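Long-range contacts in putative membrane protein mmpL11 (Mycobacterium tuberculosis, PDB 4Y0L), which probably transports lipids or related molecules across the inner membrane as an RND-family MmpL protein, represented here by one periplasmic domain: residues Q3-F8 with S49-A54; A23-R28 with R78-A83; A30-V35 with I69-T74; G12-E17 with D45-A50. One frame throughout, in Å; residues are numbered along the deposited sequence.

Contact 1 pairs strands 2-7 and 49-55, the central pair of a four-stranded antiparallel sheet, and has its centre nearest the centre of the domain, about 4 Å away. Contact 2 joins helices 19-29 and 66-80, its centre about 10 Å from that of contact 1; Ile25 bridges the two by touching Val6 and Leu52. Contact 3, on an earlier turn of helix 66-80, takes in the loop after helix 19-29. Contact 4 shares Ser49 and Ala50 with contact 1 and lies about 23 Å from contact 3, centre to centre, on the opposite side of the domain. Contacts 1 and 2 interleave along the chain, as the double β-α-β topology of a ferredoxin-like fold requires.

Contact 1: residues Q3-F8 with S49-A54; sequences QVLVRF and SALLSA
Val4 and Leu52 form a hydrogen-bonded antiparallel pair, with Val4 N to Leu52 O and Leu52 N to Val4 O both at 2.8 Å. The second of these bonds is almost straight, 177° at the hydrogen. Two residues on, the ladder repeats: Val6 N reaches Ala50 O at 3.0 Å, and Ala50 N returns to Val6 O at 2.9 Å. Between and beyond these pairs stand Gln3 with Ser53, Leu5 with Leu51 and Arg7 with Ser49, all non-hydrogen-bonded, and the two strand directions differ by 159°.

Leu5 can be traced outward. Its CB leaves the sheet on the same face as Gln3, Arg7, Ser49 and Leu51, and with CG anti to the backbone N (chi1 -170°) the chain leans over the neighbouring strand. CG then lies 4.1 Å from Ser49 CB. Leu5 CD1 meets two residues of that strand, 3.6 Å from Ser49 OG and 4.2 Å from Leu51 CD1. CD2 turns back along its own strand, towards Arg7 CD.

These are the first and third strands of a ferredoxin-like β-α-β-β-α-β domain, flanked by strand 84-87 beside 2-7 and strand 37-43 beside 49-55. Their other face, with Val4, Val6, Ala50 and Leu52, is buried; Val6 and Leu52 meet Ile25 of helix 19-29.

On the more open face, Gln3 runs obliquely across Leu51, bringing NE2 to 4.1 Å from Leu51 CD2. Arg7 lays its CG against Ser49 CB, while its guanidinium turns to the other neighbouring strand for a salt bridge with Asp86.

Contact 2: residues A23-R28 with R78-A83; sequences AAIRHR and RVAGAA
Val79 reaches from the last turn of helix 66-80 to the side of helix 19-29, where its two methyls find different partners. With CG1 anti to its own backbone N (chi1 178°), that methyl is directed at the backbone between Ala24 and Ile25. It sits 3.6 Å from Ala24 CB and about as close to the backbone, 3.5 Å from Ala24 C, which is tight packing for a methyl against a main chain. CG2, the other branch, faces Arg28 one turn further along and lies 4.0 Å from Arg28 CG; the two side chains cross at about a right angle.

Ile25 fills the sheet side of the interface. Its CG1 is 4.1 Å from Val79 CG1, and the nearly extended end of the chain (chi2 162°) carries CD1 on to Ala80 CB at 3.9 Å, on the sheet side of the valine.

Arg28 bends at chi2 (73°), so that its CB-CG-CD part passes across Val79 CG2 and the guanidinium goes on to the outer side of the helix pair. NH1 hydrogen-bonds to Gln31 OE1 and NH2 to Gln75 OE1; the latter oxygen also accepts a hydrogen bond from Arg78 NE, probably easing the nearness of the two like charges.

Gly81, with positive phi, takes the chain out of the helix into a type II' turn from Ala80 to Ala83. Two helices side by side, with Ile25 facing Val6 and Leu52 of the sheet, are the helical layer of a ferredoxin-like α/β sandwich.

Contact 3: residues A30-V35 with I69-T74; sequences AQAPNV and ITWMRT
A CH-π contact, two residues over one face of a tryptophan, joins the loop after helix 19-29 to helix 66-80, at one end of the helical layer of this ferredoxin-like domain. The two neighbouring residues lie over the same face of the Trp71 indole, one for each ring. Ala32 CA is 3.8 Å from the centroid of the six-membered ring and 11° from its normal. Pro33 CD takes the corresponding place over the five-membered ring, also at 3.8 Å. The peptide joining them thus follows the length of the indole, and Ala32 CB adds a contact of 3.6 Å with Trp71 CE3. The indole is carried out to the loop because its CG is anti to the backbone N (chi1 -177°).

Pro33 and Asn34 are the central residues of a type II turn running from Ala32 to Val35. This turn brings Val35 back beside Ala32, where both meet Met72. The methionine also touches Val4 of strand 2-7 and Ile29 of the other helix, thereby linking the loop to the core. Its chain is extended to the tip, and CE rests against both loop side chains where they touch each other, 3.9 Å from Ala32 CB and 3.9 Å from Val35 CG2.

Contact 4: residues G12-E17 with D45-A50; sequences GASAPE and DDNGSA
Asn47 meets the turn formed by Gly12 to Ala15 with both its backbone and its side-chain amide. Its O accepts Ala13 N at 2.9 Å, and the same oxygen has Gly12 CA at 3.3 Å in a CA-H...O contact. The carboxamide is directed at the next residue, Ser14, and uses its two ends differently. OD1 accepts Ser14 N at 3.0 Å, bent to 123° at the oxygen, while ND2 donates to Ser14 OG at 3.1 Å with the hydroxyl 17° out of the amide plane. Gripped through acceptor and donor at once, the carboxamide has its rotation about CB-CG fixed, and the two ends can be told apart. Ser14 OG stands between its own backbone N and carbonyl carbon (chi1 73°), a position from which it faces ND2.

Ala13, second to Asn47 in buried surface, sends its methyl past the OD1 end of the amide, towards the start of strand 49-55. Its CB lies 3.6 Å from Ser49 O and 4.2 Å from Ala50 CB. Asn47 itself has positive phi and belongs to the loop leading into that strand. On the other side, the Gly12-Ala15 segment is a type I turn closed by Ala15 N to Gly12 O at 3.0 Å.

The contact therefore joins two connections at one end of the domain: the loop from strand 2-7 to helix 19-29, and the hairpin loop between strands 37-43 and 49-55. Phe43 of strand 37-43 packs on Ala13, Ser14 and Ala50, and Phe8, just past strand 2-7, touches Ala13.

Contact 1: residues Q3-F8 with S49-A54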
loop_
_atom_site.group_PDB
_atom_site.type_symbol
_atom_site.label_atom_id
_atom_site.label_comp_id
_atom_site.label_asym_id
_atom_site.label_seq_id
_atom_site.Cartn_x
_atom_site.Cartn_y
_atom_site.Cartn_z
ATOM N N GLN A 3 -8.593 -0.005 -1.781
ATOM C CA GLN A 3 -7.444 -0.434 -2.574
ATOM C C GLN A 3 -6.302 0.573 -2.503
ATOM O O GLN A 3 -6.525 1.778 -2.610
ATOM C CB GLN A 3 -7.849 -0.637 -4.035
ATOM C CG GLN A 3 -8.827 -1.770 -4.267
ATOM C CD GLN A 3 -9.335 -1.803 -5.695
ATOM O OE1 GLN A 3 -10.144 -0.965 -6.098
ATOM N NE2 GLN A 3 -8.852 -2.765 -6.473
ATOM N N VAL A 4 -5.082 0.067 -2.333
ATOM C CA VAL A 4 -3.881 0.899 -2.338
ATOM C C VAL A 4 -2.843 0.300 -3.283
ATOM O O VAL A 4 -2.477 -0.868 -3.156
ATOM C CB VAL A 4 -3.278 1.040 -0.926
ATOM C CG1 VAL A 4 -1.982 1.848 -0.965
ATOM C CG2 VAL A 4 -4.278 1.696 0.011
ATOM N N LEU A 5 -2.378 1.115 -4.226
ATOM C CA LEU A 5 -1.426 0.677 -5.240
ATOM C C LEU A 5 -0.059 1.320 -5.020
ATOM O O LEU A 5 0.043 2.538 -4.890
ATOM C CB LEU A 5 -1.947 1.021 -6.638
ATOM C CG LEU A 5 -1.181 0.408 -7.812
ATOM C CD1 LEU A 5 -1.497 -1.074 -7.946
ATOM C CD2 LEU A 5 -1.500 1.146 -9.099
ATOM N N VAL A 6 0.984 0.495 -4.985
ATOM C CA VAL A 6 2.345 0.975 -4.774
ATOM C C VAL A 6 3.216 0.670 -5.991
ATOM O O VAL A 6 3.378 -0.490 -6.366
ATOM C CB VAL A 6 2.985 0.338 -3.523
ATOM C CG1 VAL A 6 4.281 1.054 -3.168
ATOM C CG2 VAL A 6 2.019 0.383 -2.346
ATOM N N ARG A 7 3.774 1.715 -6.597
ATOM C CA ARG A 7 4.643 1.563 -7.762
ATOM C C ARG A 7 6.078 1.926 -7.416
ATOM O O ARG A 7 6.328 2.898 -6.702
ATOM C CB ARG A 7 4.159 2.432 -8.929
ATOM C CG ARG A 7 2.821 2.008 -9.512
ATOM C CD ARG A 7 1.778 3.103 -9.380
ATOM N NE ARG A 7 1.808 4.039 -10.501
ATOM C CZ ARG A 7 1.233 5.239 -10.494
ATOM N NH1 ARG A 7 0.590 5.669 -9.416
ATOM N NH2 ARG A 7 1.311 6.017 -11.563
ATOM N N PHE A 8 7.012 1.133 -7.934
ATOM C CA PHE A 8 8.437 1.370 -7.746
ATOM C C PHE A 8 9.096 1.727 -9.072
ATOM O O PHE A 8 8.657 1.286 -10.133
ATOM C CB PHE A 8 9.106 0.141 -7.135
ATOM C CG PHE A 8 8.608 -0.195 -5.763
ATOM C CD1 PHE A 8 9.124 0.449 -4.651
ATOM C CD2 PHE A 8 7.626 -1.154 -5.582
ATOM C CE1 PHE A 8 8.670 0.144 -3.383
ATOM C CE2 PHE A 8 7.166 -1.464 -4.317
ATOM C CZ PHE A 8 7.690 -0.814 -3.213
ATOM N N SER A 49 3.839 -3.066 -10.037
ATOM C CA SER A 49 3.156 -2.539 -8.859
ATOM C C SER A 49 2.730 -3.635 -7.888
ATOM O O SER A 49 2.782 -4.824 -8.206
ATOM C CB SER A 49 1.926 -1.736 -9.284
ATOM O OG SER A 49 1.031 -2.546 -10.025
ATOM N N ALA A 50 2.307 -3.210 -6.702
ATOM C CA ALA A 50 1.770 -4.112 -5.692
ATOM C C ALA A 50 0.451 -3.564 -5.156
ATOM O O ALA A 50 0.382 -2.417 -4.714
ATOM C CB ALA A 50 2.766 -4.300 -4.561
ATOM N N LEU A 51 -0.592 -4.389 -5.200
ATOM C CA LEU A 51 -1.901 -3.995 -4.696
ATOM C C LEU A 51 -2.083 -4.457 -3.254
ATOM O O LEU A 51 -1.911 -5.634 -2.940
ATOM C CB LEU A 51 -3.017 -4.572 -5.572
ATOM C CG LEU A 51 -4.431 -4.084 -5.232
ATOM C CD1 LEU A 51 -4.664 -2.678 -5.769
ATOM C CD2 LEU A 51 -5.484 -5.047 -5.761
ATOM N N LEU A 52 -2.422 -3.511 -2.385
ATOM C CA LEU A 52 -2.785 -3.809 -1.005
ATOM C C LEU A 52 -4.255 -3.476 -0.783
ATOM O O LEU A 52 -4.668 -2.326 -0.941
ATOM C CB LEU A 52 -1.901 -3.026 -0.032
ATOM C CG LEU A 52 -0.428 -3.443 0.006
ATOM C CD1 LEU A 52 0.425 -2.378 0.681
ATOM C CD2 LEU A 52 -0.266 -4.783 0.715
ATOM N N SER A 53 -5.040 -4.491 -0.425
ATOM C CA SER A 53 -6.476 -4.326 -0.230
ATOM C C SER A 53 -6.854 -4.475 1.239
ATOM O O SER A 53 -6.584 -5.504 1.862
ATOM C CB SER A 53 -7.248 -5.338 -1.077
ATOM O OG SER A 53 -7.078 -6.655 -0.579
ATOM N N ALA A 54 -7.485 -3.437 1.780
ATOM C CA ALA A 54 -7.886 -3.412 3.182
ATOM C C ALA A 54 -9.395 -3.518 3.324
ATOM O O ALA A 54 -10.147 -2.747 2.724
ATOM C CB ALA A 54 -7.392 -2.147 3.847
#

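Contact 2: residues A23-R28 with R78-A83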
loop_
_atom_site.group_PDB
_atom_site.type_symbol
_atom_site.label_atom_id
_atom_site.label_comp_id
_atom_site.label_asym_id
_atom_site.label_seq_id
_atom_site.Cartn_x
_atom_site.Cartn_y
_atom_site.Cartn_z
ATOM N N ALA A 23 5.889 -3.724 3.470
ATOM C CA ALA A 23 5.519 -4.150 4.818
ATOM C C ALA A 23 5.187 -2.949 5.699
ATOM O O ALA A 23 4.284 -3.013 6.535
ATOM C CB ALA A 23 6.639 -4.968 5.438
ATOM N N ALA A 24 5.915 -1.855 5.505
ATOM C CA ALA A 24 5.688 -0.635 6.278
ATOM C C ALA A 24 4.360 0.008 5.896
ATOM O O ALA A 24 3.606 0.450 6.758
ATOM C CB ALA A 24 6.831 0.351 6.071
ATOM N N ILE A 25 4.083 0.059 4.597
ATOM C CA ILE A 25 2.825 0.610 4.102
ATOM C C ILE A 25 1.656 -0.234 4.593
ATOM O O ILE A 25 0.633 0.294 5.024
ATOM C CB ILE A 25 2.812 0.678 2.558
ATOM C CG1 ILE A 25 3.842 1.698 2.074
ATOM C CG2 ILE A 25 1.431 1.069 2.037
ATOM C CD1 ILE A 25 4.221 1.545 0.622
ATOM N N ARG A 26 1.819 -1.550 4.523
ATOM C CA ARG A 26 0.788 -2.482 4.956
ATOM C C ARG A 26 0.453 -2.289 6.435
ATOM O O ARG A 26 -0.716 -2.286 6.823
ATOM C CB ARG A 26 1.249 -3.916 4.695
ATOM C CG ARG A 26 0.247 -4.977 5.106
ATOM C CD ARG A 26 0.570 -6.318 4.464
ATOM N NE ARG A 26 -0.423 -7.341 4.797
ATOM C CZ ARG A 26 -0.239 -8.332 5.668
ATOM N NH1 ARG A 26 0.912 -8.471 6.316
ATOM N NH2 ARG A 26 -1.217 -9.200 5.888
ATOM N N HIS A 27 1.487 -2.113 7.249
ATOM C CA HIS A 27 1.329 -1.928 8.688
ATOM C C HIS A 27 0.612 -0.622 9.030
ATOM O O HIS A 27 -0.152 -0.562 9.995
ATOM C CB HIS A 27 2.701 -1.966 9.365
ATOM C CG HIS A 27 2.673 -1.620 10.821
ATOM N ND1 HIS A 27 2.940 -0.351 11.288
ATOM C CD2 HIS A 27 2.422 -2.378 11.913
ATOM C CE1 HIS A 27 2.848 -0.341 12.606
ATOM N NE2 HIS A 27 2.534 -1.559 13.010
ATOM N N ARG A 28 0.857 0.422 8.243
ATOM C CA ARG A 28 0.223 1.713 8.485
ATOM C C ARG A 28 -1.245 1.686 8.063
ATOM O O ARG A 28 -2.088 2.342 8.675
ATOM C CB ARG A 28 0.963 2.825 7.737
ATOM C CG ARG A 28 0.585 4.235 8.182
ATOM C CD ARG A 28 1.172 4.563 9.546
ATOM N NE ARG A 28 0.808 5.906 10.004
ATOM C CZ ARG A 28 -0.003 6.177 11.027
ATOM N NH1 ARG A 28 -0.559 5.207 11.744
ATOM N NH2 ARG A 28 -0.256 7.439 11.343
ATOM N N ARG A 78 4.239 9.446 3.697
ATOM C CA ARG A 78 5.392 9.516 4.596
ATOM C C ARG A 78 6.111 8.178 4.616
ATOM O O ARG A 78 7.338 8.107 4.581
ATOM C CB ARG A 78 4.989 9.861 6.033
ATOM C CG ARG A 78 3.862 10.861 6.220
ATOM C CD ARG A 78 3.711 11.137 7.712
ATOM N NE ARG A 78 2.412 11.688 8.089
ATOM C CZ ARG A 78 1.999 12.917 7.794
ATOM N NH1 ARG A 78 2.770 13.731 7.087
ATOM N NH2 ARG A 78 0.804 13.326 8.194
ATOM N N VAL A 79 5.310 7.121 4.680
ATOM C CA VAL A 79 5.795 5.762 4.864
ATOM C C VAL A 79 6.382 5.189 3.579
ATOM O O VAL A 79 7.291 4.364 3.619
ATOM C CB VAL A 79 4.647 4.848 5.360
ATOM C CG1 VAL A 79 5.111 3.411 5.521
ATOM C CG2 VAL A 79 4.087 5.376 6.671
ATOM N N ALA A 80 5.862 5.633 2.439
ATOM C CA ALA A 80 6.239 5.056 1.154
ATOM C C ALA A 80 7.585 5.586 0.668
ATOM O O ALA A 80 8.322 4.885 -0.025
ATOM C CB ALA A 80 5.162 5.334 0.126
ATOM N N GLY A 81 7.905 6.822 1.034
ATOM C CA GLY A 81 9.162 7.428 0.631
ATOM C C GLY A 81 9.181 7.738 -0.852
ATOM O O GLY A 81 8.327 8.468 -1.351
ATOM N N ALA A 82 10.156 7.175 -1.560
ATOM C CA ALA A 82 10.326 7.456 -2.983
ATOM C C ALA A 82 9.301 6.707 -3.832
ATOM O O ALA A 82 9.020 7.097 -4.965
ATOM C CB ALA A 82 11.735 7.098 -3.424
ATOM N N ALA A 83 8.741 5.634 -3.284
ATOM C CA ALA A 83 7.746 4.848 -4.005
ATOM C C ALA A 83 6.463 5.652 -4.179
ATOM O O ALA A 83 6.129 6.495 -3.347
ATOM C CB ALA A 83 7.464 3.543 -3.279
#

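Contact 3: residues A30-V35 with I69-T74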
loop_
_atom_site.group_PDB
_atom_site.type_symbol
_atom_site.label_atom_id
_atom_site.label_comp_id
_atom_site.label_asym_id
_atom_site.label_seq_id
_atom_site.Cartn_x
_atom_site.Cartn_y
_atom_site.Cartn_z
ATOM N N ALA A 30 -3.188 -0.904 8.302
ATOM C CA ALA A 30 -3.897 -1.645 9.339
ATOM C C ALA A 30 -4.233 -0.759 10.535
ATOM O O ALA A 30 -5.101 -1.096 11.340
ATOM C CB ALA A 30 -3.072 -2.837 9.786
ATOM N N GLN A 31 -3.540 0.371 10.649
ATOM C CA GLN A 31 -3.778 1.318 11.733
ATOM C C GLN A 31 -4.862 2.333 11.378
ATOM O O GLN A 31 -5.321 3.084 12.239
ATOM C CB GLN A 31 -2.483 2.048 12.088
ATOM C CG GLN A 31 -1.582 1.277 13.039
ATOM C CD GLN A 31 -0.198 1.888 13.160
ATOM O OE1 GLN A 31 0.173 2.773 12.388
ATOM N NE2 GLN A 31 0.571 1.419 14.136
ATOM N N ALA A 32 -5.266 2.356 10.112
ATOM C CA ALA A 32 -6.276 3.301 9.650
ATOM C C ALA A 32 -7.613 3.064 10.354
ATOM O O ALA A 32 -7.880 1.959 10.828
ATOM C CB ALA A 32 -6.445 3.193 8.142
ATOM N N PRO A 33 -8.456 4.107 10.433
ATOM C CA PRO A 33 -9.761 3.965 11.091
ATOM C C PRO A 33 -10.648 2.912 10.434
ATOM O O PRO A 33 -10.667 2.796 9.211
ATOM C CB PRO A 33 -10.383 5.362 10.952
ATOM C CG PRO A 33 -9.620 6.029 9.856
ATOM C CD PRO A 33 -8.237 5.478 9.944
ATOM N N ASN A 34 -11.351 2.134 11.251
ATOM C CA ASN A 34 -12.319 1.155 10.763
ATOM C C ASN A 34 -11.713 0.046 9.889
ATOM O O ASN A 34 -12.442 -0.790 9.357
ATOM C CB ASN A 34 -13.431 1.870 9.987
ATOM C CG ASN A 34 -14.077 2.987 10.789
ATOM O OD1 ASN A 34 -14.133 2.930 12.017
ATOM N ND2 ASN A 34 -14.569 4.011 10.098
ATOM N N VAL A 35 -10.390 0.040 9.740
ATOM C CA VAL A 35 -9.694 -1.042 9.044
ATOM C C VAL A 35 -9.494 -2.200 10.014
ATOM O O VAL A 35 -9.150 -1.982 11.175
ATOM C CB VAL A 35 -8.332 -0.568 8.473
ATOM C CG1 VAL A 35 -7.388 -1.739 8.204
ATOM C CG2 VAL A 35 -8.546 0.222 7.198
ATOM N N ILE A 69 -9.989 6.836 3.295
ATOM C CA ILE A 69 -9.223 7.180 2.101
ATOM C C ILE A 69 -8.434 8.469 2.323
ATOM O O ILE A 69 -7.254 8.544 1.984
ATOM C CB ILE A 69 -10.143 7.323 0.860
ATOM C CG1 ILE A 69 -10.418 5.956 0.229
ATOM C CG2 ILE A 69 -9.501 8.200 -0.216
ATOM C CD1 ILE A 69 -11.062 4.943 1.144
ATOM N N THR A 70 -9.085 9.478 2.894
ATOM C CA THR A 70 -8.427 10.757 3.148
ATOM C C THR A 70 -7.313 10.585 4.179
ATOM O O THR A 70 -6.273 11.239 4.098
ATOM C CB THR A 70 -9.427 11.831 3.638
ATOM O OG1 THR A 70 -8.742 13.075 3.829
ATOM C CG2 THR A 70 -10.091 11.417 4.945
ATOM N N TRP A 71 -7.537 9.697 5.141
ATOM C CA TRP A 71 -6.539 9.397 6.159
ATOM C C TRP A 71 -5.308 8.753 5.525
ATOM O O TRP A 71 -4.176 9.136 5.813
ATOM C CB TRP A 71 -7.131 8.475 7.228
ATOM C CG TRP A 71 -6.200 8.174 8.361
ATOM C CD1 TRP A 71 -6.168 8.788 9.578
ATOM C CD2 TRP A 71 -5.169 7.177 8.388
ATOM N NE1 TRP A 71 -5.182 8.239 10.360
ATOM C CE2 TRP A 71 -4.554 7.249 9.653
ATOM C CE3 TRP A 71 -4.707 6.234 7.464
ATOM C CZ2 TRP A 71 -3.501 6.415 10.020
ATOM C CZ3 TRP A 71 -3.658 5.406 7.831
ATOM C CH2 TRP A 71 -3.068 5.502 9.097
ATOM N N MET A 72 -5.540 7.777 4.654
ATOM C CA MET A 72 -4.455 7.066 3.987
ATOM C C MET A 72 -3.663 7.984 3.059
ATOM O O MET A 72 -2.432 7.950 3.043
ATOM C CB MET A 72 -5.008 5.882 3.194
ATOM C CG MET A 72 -5.514 4.744 4.061
ATOM S SD MET A 72 -6.087 3.340 3.092
ATOM C CE MET A 72 -6.875 2.358 4.364
ATOM N N ARG A 73 -4.371 8.805 2.291
ATOM C CA ARG A 73 -3.730 9.727 1.359
ATOM C C ARG A 73 -2.872 10.765 2.079
ATOM O O ARG A 73 -2.032 11.421 1.465
ATOM C CB ARG A 73 -4.785 10.426 0.500
ATOM C CG ARG A 73 -5.378 9.534 -0.576
ATOM C CD ARG A 73 -6.568 10.186 -1.256
ATOM N NE ARG A 73 -7.048 9.381 -2.375
ATOM C CZ ARG A 73 -8.232 9.533 -2.962
ATOM N NH1 ARG A 73 -9.079 10.462 -2.537
ATOM N NH2 ARG A 73 -8.571 8.748 -3.973
ATOM N N THR A 74 -3.090 10.902 3.384
ATOM C CA THR A 74 -2.350 11.855 4.200
ATOM C C THR A 74 -1.164 11.197 4.901
ATOM O O THR A 74 -0.126 11.828 5.100
ATOM C CB THR A 74 -3.268 12.497 5.266
ATOM O OG1 THR A 74 -4.374 13.145 4.625
ATOM C CG2 THR A 74 -2.507 13.516 6.107
#

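Contact 4: residues G12-E17 with D45-A50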
loop_
_atom_site.group_PDB
_atom_site.type_symbol
_atom_site.label_atom_id
_atom_site.label_comp_id
_atom_site.label_asym_id
_atom_site.label_seq_id
_atom_site.Cartn_x
_atom_site.Cartn_y
_atom_site.Cartn_z
ATOM N N GLY A 12 11.455 -5.076 -9.923
ATOM C CA GLY A 12 10.107 -5.561 -9.702
ATOM C C GLY A 12 9.625 -5.262 -8.299
ATOM O O GLY A 12 10.422 -5.182 -7.361
ATOM N N ALA A 13 8.312 -5.100 -8.158
ATOM C CA ALA A 13 7.709 -4.778 -6.871
ATOM C C ALA A 13 8.001 -5.856 -5.831
ATOM O O ALA A 13 8.150 -5.558 -4.647
ATOM C CB ALA A 13 6.208 -4.593 -7.027
ATOM N N SER A 14 8.091 -7.104 -6.282
ATOM C CA SER A 14 8.305 -8.230 -5.378
ATOM C C SER A 14 9.774 -8.413 -5.006
ATOM O O SER A 14 10.116 -9.339 -4.271
ATOM C CB SER A 14 7.778 -9.524 -6.002
ATOM O OG SER A 14 8.627 -9.966 -7.042
ATOM N N ALA A 15 10.641 -7.541 -5.511
ATOM C CA ALA A 15 12.057 -7.610 -5.178
ATOM C C ALA A 15 12.229 -7.563 -3.658
ATOM O O ALA A 15 11.493 -6.849 -2.981
ATOM C CB ALA A 15 12.816 -6.474 -5.840
ATOM N N PRO A 16 13.183 -8.343 -3.114
ATOM C CA PRO A 16 13.417 -8.335 -1.663
ATOM C C PRO A 16 13.750 -6.947 -1.115
ATOM O O PRO A 16 13.406 -6.623 0.021
ATOM C CB PRO A 16 14.612 -9.278 -1.493
ATOM C CG PRO A 16 14.569 -10.165 -2.670
ATOM C CD PRO A 16 14.029 -9.338 -3.797
ATOM N N GLU A 17 14.418 -6.134 -1.926
ATOM C CA GLU A 17 14.823 -4.799 -1.501
ATOM C C GLU A 17 13.628 -3.877 -1.255
ATOM O O GLU A 17 13.757 -2.863 -0.571
ATOM C CB GLU A 17 15.750 -4.168 -2.545
ATOM C CG GLU A 17 17.122 -4.832 -2.659
ATOM C CD GLU A 17 17.126 -6.058 -3.556
ATOM O OE1 GLU A 17 16.055 -6.441 -4.075
ATOM O OE2 GLU A 17 18.214 -6.642 -3.746
ATOM N N ASP A 45 1.270 -9.132 -12.743
ATOM C CA ASP A 45 2.083 -10.063 -13.522
ATOM C C ASP A 45 3.245 -9.327 -14.184
ATOM O O ASP A 45 4.240 -9.935 -14.575
ATOM C CB ASP A 45 1.227 -10.768 -14.576
ATOM C CG ASP A 45 -0.102 -11.248 -14.023
ATOM O OD1 ASP A 45 -0.123 -12.296 -13.343
ATOM O OD2 ASP A 45 -1.126 -10.577 -14.272
ATOM N N ASP A 46 3.099 -8.010 -14.303
ATOM C CA ASP A 46 4.153 -7.143 -14.813
ATOM C C ASP A 46 5.213 -6.886 -13.742
ATOM O O ASP A 46 6.353 -6.534 -14.048
ATOM C CB ASP A 46 3.549 -5.819 -15.288
ATOM C CG ASP A 46 4.545 -4.950 -16.029
ATOM O OD1 ASP A 46 5.516 -5.497 -16.595
ATOM O OD2 ASP A 46 4.351 -3.716 -16.051
ATOM N N ASN A 47 4.819 -7.065 -12.484
ATOM C CA ASN A 47 5.665 -6.766 -11.329
ATOM C C ASN A 47 6.033 -5.285 -11.291
ATOM O O ASN A 47 7.045 -4.900 -10.707
ATOM C CB ASN A 47 6.933 -7.629 -11.339
ATOM C CG ASN A 47 7.413 -7.990 -9.933
ATOM O OD1 ASN A 47 6.777 -7.650 -8.935
ATOM N ND2 ASN A 47 8.536 -8.691 -9.856
ATOM N N GLY A 48 5.199 -4.457 -11.916
ATOM C CA GLY A 48 5.388 -3.019 -11.893
ATOM C C GLY A 48 4.834 -2.404 -10.622
ATOM O O GLY A 48 5.305 -1.358 -10.172
ATOM N N SER A 49 3.839 -3.066 -10.037
ATOM C CA SER A 49 3.156 -2.539 -8.859
ATOM C C SER A 49 2.730 -3.635 -7.888
ATOM O O SER A 49 2.782 -4.824 -8.206
ATOM C CB SER A 49 1.926 -1.736 -9.284
ATOM O OG SER A 49 1.031 -2.546 -10.025
ATOM N N ALA A 50 2.307 -3.210 -6.702
ATOM C CA ALA A 50 1.770 -4.112 -5.692
ATOM C C ALA A 50 0.451 -3.564 -5.156
ATOM O O ALA A 50 0.382 -2.417 -4.714
ATOM C CB ALA A 50 2.766 -4.300 -4.561
#